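Local coordinates for DBF2 kinase activator protein MOB1 (Saccharomyces cerevisiae, PDB 2HJN) that binds and activates the protein kinase DBF2 in the mitotic exit network, allowing its phosphorylation by CDC15 in late anaphase, at residues E54-S59 / H187-I192; R179-I184 / R206-F211; H183-H188 / T199-S204. All coordinates share one frame; numbering follows the deposited sequence.

Interaction 1 of 3, residues E54-S59 / H187-I192; sequences EMTLGS and HHFNEI. With ZN (zinc ion), chain B.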
loop_
_atom_site.group_PDB
_atom_site.type_symbol
_atom_site.label_atom_id
_atom_site.label_comp_id
_atom_site.label_asym_id
_atom_site.label_seq_id
_atom_site.Cartn_x
_atom_site.Cartn_y
_atom_site.Cartn_z
ATOM N N GLU A 54 -5.601 -10.436 19.938
ATOM C CA GLU A 54 -4.349 -10.344 20.680
ATOM C C GLU A 54 -3.140 -10.098 19.782
ATOM O O GLU A 54 -2.247 -9.358 20.139
ATOM C CB GLU A 54 -4.140 -11.598 21.470
HETATM N N MSE A 55 -3.096 -10.774 18.642
HETATM C CA MSE A 55 -2.125 -10.483 17.570
HETATM C C MSE A 55 -2.165 -9.030 17.096
HETATM O O MSE A 55 -1.112 -8.444 16.832
HETATM C CB MSE A 55 -2.417 -11.394 16.371
HETATM C CG MSE A 55 -1.534 -11.189 15.147
HETATM SE SE MSE A 55 -2.216 -12.371 13.727
HETATM C CE MSE A 55 -4.086 -11.929 13.802
ATOM N N THR A 56 -3.384 -8.484 16.953
ATOM C CA THR A 56 -3.585 -7.080 16.582
ATOM C C THR A 56 -3.033 -6.060 17.585
ATOM O O THR A 56 -2.393 -5.077 17.205
ATOM C CB THR A 56 -5.069 -6.758 16.324
ATOM O OG1 THR A 56 -5.495 -7.434 15.132
ATOM C CG2 THR A 56 -5.258 -5.254 16.133
ATOM N N LEU A 57 -3.302 -6.278 18.860
ATOM C CA LEU A 57 -2.814 -5.356 19.883
ATOM C C LEU A 57 -1.281 -5.520 20.020
ATOM O O LEU A 57 -0.564 -4.537 20.129
ATOM C CB LEU A 57 -3.510 -5.639 21.231
ATOM C CG LEU A 57 -5.027 -5.405 21.334
ATOM C CD1 LEU A 57 -5.610 -5.889 22.683
ATOM C CD2 LEU A 57 -5.290 -3.930 21.132
ATOM N N GLY A 58 -0.781 -6.752 19.984
ATOM C CA GLY A 58 0.667 -6.996 20.140
ATOM C C GLY A 58 1.507 -6.452 18.997
ATOM O O GLY A 58 2.739 -6.259 19.142
ATOM N N SER A 59 0.845 -6.213 17.858
ATOM C CA SER A 59 1.508 -5.766 16.605
ATOM C C SER A 59 2.130 -4.392 16.766
ATOM O O SER A 59 3.152 -4.097 16.144
ATOM C CB SER A 59 0.505 -5.763 15.429
ATOM O OG SER A 59 -0.336 -4.604 15.386
ATOM N N HIS A 187 -7.999 -12.992 8.059
ATOM C CA HIS A 187 -7.296 -13.888 7.146
ATOM C C HIS A 187 -5.980 -13.426 6.521
ATOM O O HIS A 187 -5.227 -14.260 5.980
ATOM C CB HIS A 187 -8.316 -14.467 6.140
ATOM C CG HIS A 187 -9.433 -15.195 6.842
ATOM N ND1 HIS A 187 -9.262 -16.444 7.383
ATOM C CD2 HIS A 187 -10.669 -14.788 7.231
ATOM C CE1 HIS A 187 -10.373 -16.820 7.989
ATOM N NE2 HIS A 187 -11.231 -15.817 7.937
ATOM N N HIS A 188 -5.670 -12.122 6.619
ATOM C CA HIS A 188 -4.405 -11.621 6.028
ATOM C C HIS A 188 -3.510 -10.786 6.937
ATOM O O HIS A 188 -2.606 -10.113 6.450
ATOM C CB HIS A 188 -4.703 -10.884 4.701
ATOM C CG HIS A 188 -5.365 -11.774 3.687
ATOM N ND1 HIS A 188 -4.693 -12.792 3.047
ATOM C CD2 HIS A 188 -6.666 -11.900 3.331
ATOM C CE1 HIS A 188 -5.532 -13.455 2.271
ATOM N NE2 HIS A 188 -6.739 -12.930 2.414
ATOM N N PHE A 189 -3.756 -10.800 8.240
ATOM C CA PHE A 189 -2.979 -9.877 9.113
ATOM C C PHE A 189 -1.484 -10.155 9.099
ATOM O O PHE A 189 -0.714 -9.201 9.227
ATOM C CB PHE A 189 -3.503 -9.827 10.541
ATOM C CG PHE A 189 -2.960 -8.665 11.396
ATOM C CD1 PHE A 189 -3.574 -7.392 11.369
ATOM C CD2 PHE A 189 -1.890 -8.851 12.292
ATOM C CE1 PHE A 189 -3.075 -6.323 12.158
ATOM C CE2 PHE A 189 -1.400 -7.775 13.056
ATOM C CZ PHE A 189 -1.991 -6.526 13.002
ATOM N N ASN A 190 -1.084 -11.423 9.013
ATOM C CA ASN A 190 0.363 -11.779 8.939
ATOM C C ASN A 190 1.124 -11.088 7.809
ATOM O O ASN A 190 2.311 -10.802 7.928
ATOM C CB ASN A 190 0.651 -13.307 8.880
ATOM C CG ASN A 190 -0.328 -14.117 7.981
ATOM O OD1 ASN A 190 -0.382 -15.351 8.112
ATOM N ND2 ASN A 190 -1.089 -13.450 7.080
ATOM N N GLU A 191 0.410 -10.814 6.729
ATOM C CA GLU A 191 1.024 -10.261 5.507
ATOM C C GLU A 191 1.114 -8.754 5.658
ATOM O O GLU A 191 2.060 -8.144 5.234
ATOM C CB GLU A 191 0.215 -10.695 4.284
ATOM C CG GLU A 191 0.443 -12.198 3.887
ATOM C CD GLU A 191 -0.852 -12.994 3.715
ATOM O OE1 GLU A 191 -1.946 -12.429 3.846
ATOM O OE2 GLU A 191 -0.789 -14.210 3.443
ATOM N N ILE A 192 0.128 -8.178 6.315
ATOM C CA ILE A 192 0.086 -6.766 6.619
ATOM C C ILE A 192 1.314 -6.441 7.524
ATOM O O ILE A 192 2.049 -5.470 7.307
ATOM C CB ILE A 192 -1.300 -6.413 7.283
ATOM C CG1 ILE A 192 -2.459 -6.333 6.228
ATOM C CG2 ILE A 192 -1.223 -5.132 8.233
ATOM C CD1 ILE A 192 -2.162 -5.267 5.131
HETATM ZN ZN ZN B . -8.367 -13.700 1.400
#

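Interaction 2 of 3, residues R179-I184 / R206-F211; sequences RVYAHI and RHFCLF. With ZN (zinc ion), chain B; SO4 (sulfate ion), chain C.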
loop_
_atom_site.group_PDB
_atom_site.type_symbol
_atom_site.label_atom_id
_atom_site.label_comp_id
_atom_site.label_asym_id
_atom_site.label_seq_id
_atom_site.Cartn_x
_atom_site.Cartn_y
_atom_site.Cartn_z
ATOM N N ARG A 179 -17.092 -5.283 6.040
ATOM C CA ARG A 179 -16.819 -6.700 5.719
ATOM C C ARG A 179 -15.414 -6.916 5.088
ATOM O O ARG A 179 -14.841 -7.988 5.236
ATOM C CB ARG A 179 -17.894 -7.249 4.738
ATOM C CG ARG A 179 -19.327 -7.252 5.385
ATOM C CD ARG A 179 -20.522 -7.585 4.509
ATOM N NE ARG A 179 -21.703 -7.255 5.305
ATOM C CZ ARG A 179 -22.872 -6.850 4.836
ATOM N NH1 ARG A 179 -23.062 -6.730 3.543
ATOM N NH2 ARG A 179 -23.870 -6.576 5.692
ATOM N N VAL A 180 -14.909 -5.913 4.351
ATOM C CA VAL A 180 -13.538 -5.983 3.749
ATOM C C VAL A 180 -12.500 -5.882 4.853
ATOM O O VAL A 180 -11.540 -6.666 4.879
ATOM C CB VAL A 180 -13.303 -4.886 2.677
ATOM C CG1 VAL A 180 -11.904 -5.060 2.051
ATOM C CG2 VAL A 180 -14.429 -4.946 1.568
ATOM N N TYR A 181 -12.683 -4.948 5.783
ATOM C CA TYR A 181 -11.779 -4.898 6.966
ATOM C C TYR A 181 -11.807 -6.227 7.715
ATOM O O TYR A 181 -10.745 -6.719 8.148
ATOM C CB TYR A 181 -12.191 -3.798 7.972
ATOM C CG TYR A 181 -11.701 -2.400 7.662
ATOM C CD1 TYR A 181 -10.346 -2.084 7.680
ATOM C CD2 TYR A 181 -12.619 -1.381 7.391
ATOM C CE1 TYR A 181 -9.929 -0.770 7.413
ATOM C CE2 TYR A 181 -12.221 -0.108 7.133
ATOM C CZ TYR A 181 -10.878 0.198 7.151
ATOM O OH TYR A 181 -10.550 1.486 6.921
ATOM N N ALA A 182 -13.003 -6.810 7.844
ATOM C CA ALA A 182 -13.126 -8.074 8.602
ATOM C C ALA A 182 -12.309 -9.203 7.952
ATOM O O ALA A 182 -11.628 -9.993 8.648
ATOM C CB ALA A 182 -14.610 -8.494 8.799
ATOM N N HIS A 183 -12.387 -9.318 6.626
ATOM C CA HIS A 183 -11.595 -10.361 5.930
ATOM C C HIS A 183 -10.067 -10.147 6.102
ATOM O O HIS A 183 -9.303 -11.118 6.272
ATOM C CB HIS A 183 -11.973 -10.454 4.434
ATOM C CG HIS A 183 -11.293 -11.588 3.734
ATOM N ND1 HIS A 183 -11.540 -12.911 4.042
ATOM C CD2 HIS A 183 -10.259 -11.588 2.856
ATOM C CE1 HIS A 183 -10.716 -13.679 3.353
ATOM N NE2 HIS A 183 -9.925 -12.900 2.627
ATOM N N ILE A 184 -9.620 -8.888 5.996
ATOM C CA ILE A 184 -8.190 -8.558 6.115
ATOM C C ILE A 184 -7.638 -8.980 7.468
ATOM O O ILE A 184 -6.618 -9.652 7.547
ATOM C CB ILE A 184 -7.859 -7.001 5.857
ATOM C CG1 ILE A 184 -8.065 -6.598 4.400
ATOM C CG2 ILE A 184 -6.363 -6.660 6.107
ATOM C CD1 ILE A 184 -8.201 -5.091 4.210
ATOM N N ARG A 206 -9.704 2.418 13.045
ATOM C CA ARG A 206 -10.087 3.224 14.189
ATOM C C ARG A 206 -10.886 4.459 13.723
ATOM O O ARG A 206 -11.918 4.774 14.300
ATOM C CB ARG A 206 -8.828 3.680 14.974
ATOM C CG ARG A 206 -9.078 4.770 16.097
ATOM C CD ARG A 206 -7.768 5.189 16.884
ATOM N NE ARG A 206 -6.938 6.192 16.180
ATOM C CZ ARG A 206 -5.640 6.031 15.868
ATOM N NH1 ARG A 206 -5.011 4.892 16.184
ATOM N NH2 ARG A 206 -4.964 6.998 15.241
ATOM N N HIS A 207 -10.371 5.174 12.722
ATOM C CA HIS A 207 -11.022 6.379 12.179
ATOM C C HIS A 207 -12.381 6.015 11.519
ATOM O O HIS A 207 -13.384 6.756 11.671
ATOM C CB HIS A 207 -10.037 7.119 11.243
ATOM C CG HIS A 207 -10.562 8.423 10.693
ATOM N ND1 HIS A 207 -10.363 8.814 9.382
ATOM C CD2 HIS A 207 -11.294 9.412 11.266
ATOM C CE1 HIS A 207 -10.935 9.986 9.176
ATOM N NE2 HIS A 207 -11.513 10.370 10.300
ATOM N N PHE A 208 -12.429 4.860 10.837
ATOM C CA PHE A 208 -13.677 4.345 10.219
ATOM C C PHE A 208 -14.759 4.142 11.309
ATOM O O PHE A 208 -15.880 4.618 11.170
ATOM C CB PHE A 208 -13.369 3.030 9.461
ATOM C CG PHE A 208 -14.550 2.425 8.717
ATOM C CD1 PHE A 208 -14.714 2.643 7.351
ATOM C CD2 PHE A 208 -15.456 1.580 9.371
ATOM C CE1 PHE A 208 -15.817 2.054 6.617
ATOM C CE2 PHE A 208 -16.542 0.972 8.678
ATOM C CZ PHE A 208 -16.717 1.198 7.285
ATOM N N CYS A 209 -14.381 3.468 12.406
ATOM C CA CYS A 209 -15.279 3.143 13.509
ATOM C C CYS A 209 -15.699 4.359 14.335
ATOM O O CYS A 209 -16.836 4.413 14.768
ATOM C CB CYS A 209 -14.670 2.075 14.429
ATOM S SG CYS A 209 -14.497 0.439 13.623
ATOM N N LEU A 210 -14.791 5.292 14.596
ATOM C CA LEU A 210 -15.156 6.532 15.289
ATOM C C LEU A 210 -16.123 7.394 14.484
ATOM O O LEU A 210 -17.068 7.976 15.043
ATOM C CB LEU A 210 -13.907 7.351 15.658
ATOM C CG LEU A 210 -13.044 6.718 16.736
ATOM C CD1 LEU A 210 -11.662 7.404 16.769
ATOM C CD2 LEU A 210 -13.788 6.839 18.085
ATOM N N PHE A 211 -15.896 7.443 13.168
ATOM C CA PHE A 211 -16.728 8.223 12.244
ATOM C C PHE A 211 -18.161 7.666 12.207
ATOM O O PHE A 211 -19.134 8.415 12.373
ATOM C CB PHE A 211 -16.082 8.275 10.857
ATOM C CG PHE A 211 -16.649 9.334 9.971
ATOM C CD1 PHE A 211 -16.056 10.588 9.904
ATOM C CD2 PHE A 211 -17.763 9.075 9.193
ATOM C CE1 PHE A 211 -16.579 11.574 9.122
ATOM C CE2 PHE A 211 -18.300 10.076 8.395
ATOM C CZ PHE A 211 -17.699 11.320 8.365
HETATM ZN ZN ZN B . -8.367 -13.700 1.400
HETATM S S SO4 C . -26.564 -5.063 3.056
HETATM O O1 SO4 C . -26.613 -3.599 3.135
HETATM O O2 SO4 C . -26.478 -5.551 4.443
HETATM O O3 SO4 C . -27.669 -5.618 2.291
HETATM O O4 SO4 C . -25.412 -5.581 2.340
#

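Interaction 3 of 3, residues H183-H188 / T199-S204; sequences HIYCHH and TVLNTS. With ZN (zinc ion), chain B.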
loop_
_atom_site.group_PDB
_atom_site.type_symbol
_atom_site.label_atom_id
_atom_site.label_comp_id
_atom_site.label_asym_id
_atom_site.label_seq_id
_atom_site.Cartn_x
_atom_site.Cartn_y
_atom_site.Cartn_z
ATOM N N HIS A 183 -12.387 -9.318 6.626
ATOM C CA HIS A 183 -11.595 -10.361 5.930
ATOM C C HIS A 183 -10.067 -10.147 6.102
ATOM O O HIS A 183 -9.303 -11.118 6.272
ATOM C CB HIS A 183 -11.973 -10.454 4.434
ATOM C CG HIS A 183 -11.293 -11.588 3.734
ATOM N ND1 HIS A 183 -11.540 -12.911 4.042
ATOM C CD2 HIS A 183 -10.259 -11.588 2.856
ATOM C CE1 HIS A 183 -10.716 -13.679 3.353
ATOM N NE2 HIS A 183 -9.925 -12.900 2.627
ATOM N N ILE A 184 -9.620 -8.888 5.996
ATOM C CA ILE A 184 -8.190 -8.558 6.115
ATOM C C ILE A 184 -7.638 -8.980 7.468
ATOM O O ILE A 184 -6.618 -9.652 7.547
ATOM C CB ILE A 184 -7.859 -7.001 5.857
ATOM C CG1 ILE A 184 -8.065 -6.598 4.400
ATOM C CG2 ILE A 184 -6.363 -6.660 6.107
ATOM C CD1 ILE A 184 -8.201 -5.091 4.210
ATOM N N TYR A 185 -8.326 -8.570 8.544
ATOM C CA TYR A 185 -7.860 -8.825 9.920
ATOM C C TYR A 185 -7.861 -10.307 10.246
ATOM O O TYR A 185 -6.933 -10.817 10.885
ATOM C CB TYR A 185 -8.815 -8.112 10.909
ATOM C CG TYR A 185 -8.374 -6.737 11.306
ATOM C CD1 TYR A 185 -9.081 -5.607 10.874
ATOM C CD2 TYR A 185 -7.212 -6.549 12.084
ATOM C CE1 TYR A 185 -8.661 -4.320 11.226
ATOM C CE2 TYR A 185 -6.779 -5.269 12.430
ATOM C CZ TYR A 185 -7.510 -4.154 11.996
ATOM O OH TYR A 185 -7.120 -2.861 12.358
ATOM N N CYS A 186 -8.936 -11.011 9.858
ATOM C CA CYS A 186 -9.099 -12.441 10.194
ATOM C C CYS A 186 -8.316 -13.411 9.273
ATOM O O CYS A 186 -7.981 -14.538 9.686
ATOM C CB CYS A 186 -10.572 -12.847 10.251
ATOM S SG CYS A 186 -11.527 -11.933 11.482
ATOM N N HIS A 187 -7.999 -12.992 8.059
ATOM C CA HIS A 187 -7.296 -13.888 7.146
ATOM C C HIS A 187 -5.980 -13.426 6.521
ATOM O O HIS A 187 -5.227 -14.260 5.980
ATOM C CB HIS A 187 -8.316 -14.467 6.140
ATOM C CG HIS A 187 -9.433 -15.195 6.842
ATOM N ND1 HIS A 187 -9.262 -16.444 7.383
ATOM C CD2 HIS A 187 -10.669 -14.788 7.231
ATOM C CE1 HIS A 187 -10.373 -16.820 7.989
ATOM N NE2 HIS A 187 -11.231 -15.817 7.937
ATOM N N HIS A 188 -5.670 -12.122 6.619
ATOM C CA HIS A 188 -4.405 -11.621 6.028
ATOM C C HIS A 188 -3.510 -10.786 6.937
ATOM O O HIS A 188 -2.606 -10.113 6.450
ATOM C CB HIS A 188 -4.703 -10.884 4.701
ATOM C CG HIS A 188 -5.365 -11.774 3.687
ATOM N ND1 HIS A 188 -4.693 -12.792 3.047
ATOM C CD2 HIS A 188 -6.666 -11.900 3.331
ATOM C CE1 HIS A 188 -5.532 -13.455 2.271
ATOM N NE2 HIS A 188 -6.739 -12.930 2.414
ATOM N N THR A 199 0.143 -0.376 11.679
ATOM C CA THR A 199 -0.280 0.922 12.265
ATOM C C THR A 199 -1.194 1.692 11.301
ATOM O O THR A 199 -2.209 2.238 11.721
ATOM C CB THR A 199 0.949 1.784 12.777
ATOM O OG1 THR A 199 1.738 1.022 13.710
ATOM C CG2 THR A 199 0.472 3.042 13.501
ATOM N N VAL A 200 -0.875 1.659 10.001
ATOM C CA VAL A 200 -1.739 2.232 8.985
ATOM C C VAL A 200 -3.105 1.498 8.980
ATOM O O VAL A 200 -4.162 2.149 8.859
ATOM C CB VAL A 200 -1.084 2.209 7.579
ATOM C CG1 VAL A 200 -2.077 2.684 6.513
ATOM C CG2 VAL A 200 0.107 3.098 7.544
ATOM N N LEU A 201 -3.090 0.168 9.102
ATOM C CA LEU A 201 -4.360 -0.601 9.090
ATOM C C LEU A 201 -5.200 -0.222 10.314
ATOM O O LEU A 201 -6.378 0.093 10.189
ATOM C CB LEU A 201 -4.095 -2.133 9.102
ATOM C CG LEU A 201 -5.310 -3.072 9.230
ATOM C CD1 LEU A 201 -6.425 -2.774 8.215
ATOM C CD2 LEU A 201 -4.835 -4.584 9.134
ATOM N N ASN A 202 -4.576 -0.266 11.495
ATOM C CA ASN A 202 -5.266 0.002 12.772
ATOM C C ASN A 202 -5.751 1.453 12.865
ATOM O O ASN A 202 -6.829 1.701 13.417
ATOM C CB ASN A 202 -4.401 -0.355 14.002
ATOM C CG ASN A 202 -4.128 -1.849 14.154
ATOM O OD1 ASN A 202 -4.782 -2.706 13.551
ATOM N ND2 ASN A 202 -3.111 -2.167 14.970
ATOM N N THR A 203 -4.974 2.384 12.315
ATOM C CA THR A 203 -5.362 3.810 12.279
ATOM C C THR A 203 -6.562 4.074 11.393
ATOM O O THR A 203 -7.478 4.762 11.819
ATOM C CB THR A 203 -4.168 4.774 11.921
ATOM O OG1 THR A 203 -3.081 4.579 12.870
ATOM C CG2 THR A 203 -4.612 6.228 11.964
ATOM N N SER A 204 -6.554 3.531 10.166
ATOM C CA SER A 204 -7.738 3.582 9.226
ATOM C C SER A 204 -9.004 3.016 9.840
ATOM O O SER A 204 -10.071 3.625 9.812
ATOM C CB SER A 204 -7.385 2.787 7.942
ATOM O OG SER A 204 -8.448 2.725 6.952
HETATM ZN ZN ZN B . -8.367 -13.700 1.400
#

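Interaction 1 of 3, residues E54-S59 / H187-I192
Phe189 pushes its ring against segment 54-59, where Met55, Thr56 and Ser59 receive it. With CG anti to the backbone N (chi1 -166°), the ring reaches out from the start of helix 189-194 and makes every side-chain contact on its side. Met55, present as selenomethionine, runs alongside it in the opposite sense: CG lies 3.7 Å from Phe189 CD2, and the bend at chi3 swings CE back to 3.9 Å from Phe189 CB. Its selenium sits obliquely to the ring, 5.0 Å from the centroid, in a Met-aromatic contact. Thr56 OG1 lies over one face, near the rim, while Ser59 meets the far edge, its OG 3.5 Å from Phe189 CZ. That hydroxyl already donates to Thr56 O (2.8 Å), three residues back in the chain. Just before Phe189, His188 holds the zinc ion through NE2, and its ND1 donates in the ring plane to the syn lone pair of Glu191 OE1 (2.9 Å), which probably helps fix the imidazole's rotation. No hydrogen bond crosses between 54-59 and 187-192, so the join relies on apolar and dispersion contact, directly beside a residue tied to the metal.

Interaction 2 of 3, residues R179-I184 / R206-F211
An edge-to-face aromatic pair joins helix 165-187 to helix 198-214 in the buried, helical interior of the Mob1/phocein fold. Tyr181 supplies the edge and Phe208 the face: Tyr181 CE2 stands over the rim of the phenylalanine ring, 3.7 Å from Phe208 CD1 and 3.8 Å from Phe208 CG. The centroids are 5.3 Å apart and the planes lie at 66°, a tilted T. A chi1 of -177° turns the Phe208 ring away from its backbone N and across the gap between two backbones whose closest CA atoms, those of Tyr181 and Phe208, are 10.0 Å apart. The phenol oxygen of Tyr181 passes on beyond the ring contact to what is probably a hydrogen bond with Ser204 OG, one turn earlier on the helix that carries Phe208. On other sides of helix 165-187, His183 NE2 binds the zinc ion at 2.1 Å, and the extended Arg179 presents the edge of its guanidinium to a sulfate, with NH1 2.9 Å from O4 and NH2 3.1 Å from O2. Arg175 also bonds this ion, probably a crystallisation component. Around the pair, Phe205 makes a second edge-to-face contact with Tyr181, Ile90 of helix 75-97 packs on Tyr181, and Leu218 from a loop touches Phe208.

Interaction 3 of 3, residues H183-H188 / T199-S204
Two torsions bring Tyr185 and Leu201 together: chi1 of -93° in the tyrosine, well off the usual staggered value, and chi1 in the leucine, where CG lies opposite its backbone N and so extends toward helix 165-187. The two side chains come from opposite directions and overlap. Leu201 CD2 lies over one face of the Tyr185 ring, 4.1 Å from the centroid and 20° off the normal, a CH-pi contact, while Leu201 CG approaches nearer the phenol end, 3.7 Å from Tyr185 CZ. Leu201 CD2 also has Ile184 CG2 at 4.0 Å, bridging consecutive residues of the partner helix.

At the ring's edge the contact turns polar. Tyr185 OH donates to Asn202 OD1 at 2.6 Å, in the carbonyl plane and on a lone pair, and ring and amide are nearly coplanar. The other end of the amide is held too, since Asn202 ND2 is hydrogen-bonded to Glu60 OE2; with both ends engaged, the hydrogen bonds favour this orientation of the amide, and this buried polar group is satisfied. Being next to a carboxylate probably also strengthens the amide's pull on the phenol proton.

At the two ends of 183-188, His183 and His188 share the zinc ion with Cys101 and Cys106. The two helix segments cross at -136°, their axes 12.3 Å apart, a separation spanned by long side chains. Thr56 of helix 49-58 packs on both Tyr185 and Asn202, Phe189 and Ile192 of helix 189-194 and Leu93 of helix 75-97 close in on Leu201, and Val200 meets Val200 of the second subunit.

From the N terminus, helix 49-58 comes first, and interaction 1 closes the longest loop, returning 128 residues later to helix 189-194 just past the zinc-binding His188. Interactions 2 and 3 are short-range closures, both joining helix 165-187 to helix 198-214. The loop of interaction 3, from 183-188 to 199-204, nests inside that of interaction 2, from 179-184 to 206-211, as expected of two helices folded back on each other. Interaction 1 crosses interaction 2 along the chain and ends where interaction 3 begins. In space interactions 1 and 3 adjoin, with Thr56 against Tyr185. Together they tie the N-terminal helix, the zinc-site helix and helix 198-214 into one body.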